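Local coordinates for protein esterase (Uncultured bacterium, PDB 5EGN) that hydrolyses carboxylic esters and degrades N-acyl homoserine lactone quorum-sensing signals, probably through the serine-based chemistry of the alpha/beta hydrolase fold, at residues F28-G33 and K166-V171. The protein carries 2 engineered substitutions. Residues are numbered along the deposited sequence; the frame is centred on the assembly and turned at random.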
ATOM      1  N   PHE A  28       2.296  13.503  -6.402  1.00 25.29           N
ATOM      2  CA  PHE A  28       3.725  13.792  -6.448  1.00 26.76           C
ATOM      3  C   PHE A  28       4.432  13.361  -5.161  1.00 26.02           C
ATOM      4  O   PHE A  28       3.868  13.469  -4.072  1.00 26.05           O
ATOM      5  CB  PHE A  28       3.936  15.288  -6.709  1.00 27.16           C
ATOM      6  CG  PHE A  28       5.319  15.639  -7.176  1.00 27.71           C
ATOM      7  CD1 PHE A  28       5.904  14.968  -8.237  1.00 28.72           C
ATOM      8  CD2 PHE A  28       6.023  16.667  -6.571  1.00 28.55           C
ATOM      9  CE1 PHE A  28       7.176  15.303  -8.669  1.00 28.82           C
ATOM     10  CE2 PHE A  28       7.292  17.007  -6.998  1.00 29.33           C
ATOM     11  CZ  PHE A  28       7.869  16.323  -8.049  1.00 29.54           C
ATOM     12  N   SER A  29       5.656  12.852  -5.319  1.00 27.07           N
ATOM     13  CA  SER A  29       6.535  12.414  -4.224  1.00 28.02           C
ATOM     14  C   SER A  29       6.094  11.110  -3.556  1.00 26.47           C
ATOM     15  O   SER A  29       6.797  10.590  -2.690  1.00 25.22           O
ATOM     16  CB  SER A  29       6.665  13.504  -3.154  1.00 29.67           C
ATOM     17  OG  SER A  29       5.587  13.441  -2.239  1.00 28.83           O
ATOM     18  N   THR A  30       4.943  10.579  -3.956  1.00 25.33           N
ATOM     19  CA  THR A  30       4.461   9.320  -3.398  1.00 24.24           C
ATOM     20  C   THR A  30       4.682   8.176  -4.378  1.00 23.69           C
ATOM     21  O   THR A  30       5.549   8.253  -5.249  1.00 24.59           O
ATOM     22  CB  THR A  30       2.964   9.389  -3.043  1.00 24.35           C
ATOM     23  OG1 THR A  30       2.185   9.426  -4.245  1.00 23.95           O
ATOM     24  CG2 THR A  30       2.668  10.628  -2.213  1.00 24.51           C
ATOM     25  N   ASN A  31       3.899   7.113  -4.224  1.00 23.16           N
ATOM     26  CA  ASN A  31       3.894   6.012  -5.179  1.00 23.28           C
ATOM     27  C   ASN A  31       2.554   5.286  -5.188  1.00 22.81           C
ATOM     28  O   ASN A  31       1.590   5.739  -4.571  1.00 23.04           O
ATOM     29  CB  ASN A  31       5.022   5.021  -4.884  1.00 23.88           C
ATOM     30  CG  ASN A  31       4.959   4.462  -3.478  1.00 23.31           C
ATOM     31  OD1 ASN A  31       4.126   3.610  -3.168  1.00 22.61           O
ATOM     32  ND2 ASN A  31       5.859   4.926  -2.620  1.00 23.36           N
ATOM     33  N   GLY A  32       2.506   4.154  -5.882  1.00 22.57           N
ATOM     34  CA  GLY A  32       1.271   3.416  -6.083  1.00 21.83           C
ATOM     35  C   GLY A  32       0.624   2.874  -4.822  1.00 21.72           C
ATOM     36  O   GLY A  32      -0.591   2.650  -4.783  1.00 21.79           O
ATOM     37  N   GLY A  33       1.435   2.674  -3.786  1.00 22.09           N
ATOM     38  CA  GLY A  33       0.952   2.156  -2.519  1.00 21.88           C
ATOM     39  C   GLY A  33      -0.246   2.927  -1.996  1.00 21.52           C
ATOM     40  O   GLY A  33      -1.169   2.345  -1.436  1.00 21.46           O
ATOM     41  N   LYS A 166       4.926  12.755   4.851  1.00 27.04           N
ATOM     42  CA  LYS A 166       6.180  13.407   5.208  1.00 27.66           C
ATOM     43  C   LYS A 166       7.341  12.437   5.038  1.00 27.68           C
ATOM     44  O   LYS A 166       8.474  12.844   4.779  1.00 28.38           O
ATOM     45  CB  LYS A 166       6.137  13.939   6.642  1.00 28.57           C
ATOM     46  CG  LYS A 166       5.575  15.346   6.759  1.00 30.49           C
ATOM     47  CD  LYS A 166       5.762  15.906   8.162  1.00 32.18           C
ATOM     48  CE  LYS A 166       5.202  17.316   8.271  1.00 35.66           C
ATOM     49  NZ  LYS A 166       5.396  17.893   9.632  1.00 38.67           N
ATOM     50  N   ALA A 167       7.047  11.150   5.182  1.00 26.71           N
ATOM     51  CA  ALA A 167       8.052  10.113   5.001  1.00 26.88           C
ATOM     52  C   ALA A 167       8.386   9.903   3.526  1.00 27.55           C
ATOM     53  O   ALA A 167       9.529   9.605   3.180  1.00 28.10           O
ATOM     54  CB  ALA A 167       7.579   8.815   5.620  1.00 26.46           C
ATOM     55  N   HIS A 168       7.384  10.064   2.665  1.00 26.85           N
ATOM     56  CA  HIS A 168       7.546   9.813   1.233  1.00 26.23           C
ATOM     57  C   HIS A 168       8.677  10.612   0.580  1.00 27.83           C
ATOM     58  O   HIS A 168       9.451  10.060  -0.203  1.00 27.58           O
ATOM     59  CB  HIS A 168       6.235  10.103   0.497  1.00 25.71           C
ATOM     60  CG  HIS A 168       5.364   8.899   0.314  1.00 24.18           C
ATOM     61  ND1 HIS A 168       5.766   7.792  -0.401  1.00 23.75           N
ATOM     62  CD2 HIS A 168       4.108   8.633   0.743  1.00 23.81           C
ATOM     63  CE1 HIS A 168       4.798   6.893  -0.400  1.00 23.26           C
ATOM     64  NE2 HIS A 168       3.780   7.380   0.287  1.00 22.89           N
ATOM     65  N   PHE A 169       8.780  11.901   0.892  1.00 28.75           N
ATOM     66  CA  PHE A 169       9.787  12.737   0.242  1.00 30.47           C
ATOM     67  C   PHE A 169      11.098  12.785   1.021  1.00 30.97           C
ATOM     68  O   PHE A 169      12.075  13.375   0.562  1.00 32.17           O
ATOM     69  CB  PHE A 169       9.257  14.160   0.025  1.00 33.69           C
ATOM     70  CG  PHE A 169       9.003  14.928   1.296  1.00 34.46           C
ATOM     71  CD1 PHE A 169      10.023  15.637   1.909  1.00 35.21           C
ATOM     72  CD2 PHE A 169       7.737  14.970   1.853  1.00 33.40           C
ATOM     73  CE1 PHE A 169       9.792  16.350   3.067  1.00 35.90           C
ATOM     74  CE2 PHE A 169       7.502  15.687   3.009  1.00 33.40           C
ATOM     75  CZ  PHE A 169       8.531  16.375   3.617  1.00 35.52           C
ATOM     76  N   SER A 170      11.116  12.166   2.196  1.00 30.67           N
ATOM     77  CA  SER A 170      12.323  12.128   3.013  1.00 30.35           C
ATOM     78  C   SER A 170      13.113  10.852   2.752  1.00 30.09           C
ATOM     79  O   SER A 170      14.235  10.696   3.234  1.00 34.36           O
ATOM     80  CB  SER A 170      11.972  12.240   4.497  1.00 31.20           C
ATOM     81  OG  SER A 170      11.352  13.483   4.781  1.00 37.26           O
ATOM     82  N   VAL A 171      12.521   9.941   1.988  1.00 28.96           N
ATOM     83  CA  VAL A 171      13.190   8.698   1.626  1.00 28.64           C
ATOM     84  C   VAL A 171      13.691   8.763   0.186  1.00 28.72           C
ATOM     85  O   VAL A 171      12.898   8.702  -0.755  1.00 28.24           O
ATOM     86  CB  VAL A 171      12.259   7.482   1.799  1.00 28.01           C
ATOM     87  CG1 VAL A 171      12.955   6.209   1.344  1.00 27.93           C
ATOM     88  CG2 VAL A 171      11.815   7.360   3.248  1.00 28.01           C
TER
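With CG lying between the backbone N and the carbonyl carbon (chi1 57°), the Asn-31 side chain swings its amide to the rim of the His-168 imidazole. A chi1 of -94° directs that imidazole at the 28-33 loop and lays one ring face over the loop backbone. The CA of Thr-30 sits 3.8 Å from the centroid of the His-168 ring, a CH-pi contact, and CG2 of Thr-30 adds a methyl touch at CD2 of His-168 (3.8 Å). ND2 of Asn-31 lies in the ring plane, 3.2 Å from CE1 of His-168, with amide and ring planes 72° apart; no hydrogen bond spans the two segments. The amide is fixed at both ends instead: OD1 of Asn-31 takes the N-H of Gly-33 at 2.9 Å, an Asx turn, while ND2 donates to Asn-174. The His-168 ring lies buried between the loop and the second subunit, its NE2 hydrogen-bonded to the hydroxyl of Tyr-36 of that subunit. Further along, CB of Ser-29 packs on CB of Phe-169 at 4.2 Å, and the Phe-169 ring stacks on Phe-142 of helix 138-146. In this alpha/beta hydrolase fold the loop between strand 21-25 and helix 36-39 thus meets segment 166-171 on helix 159-168, one of the helices between strands 110-116 and 206-211 that probably form the cap.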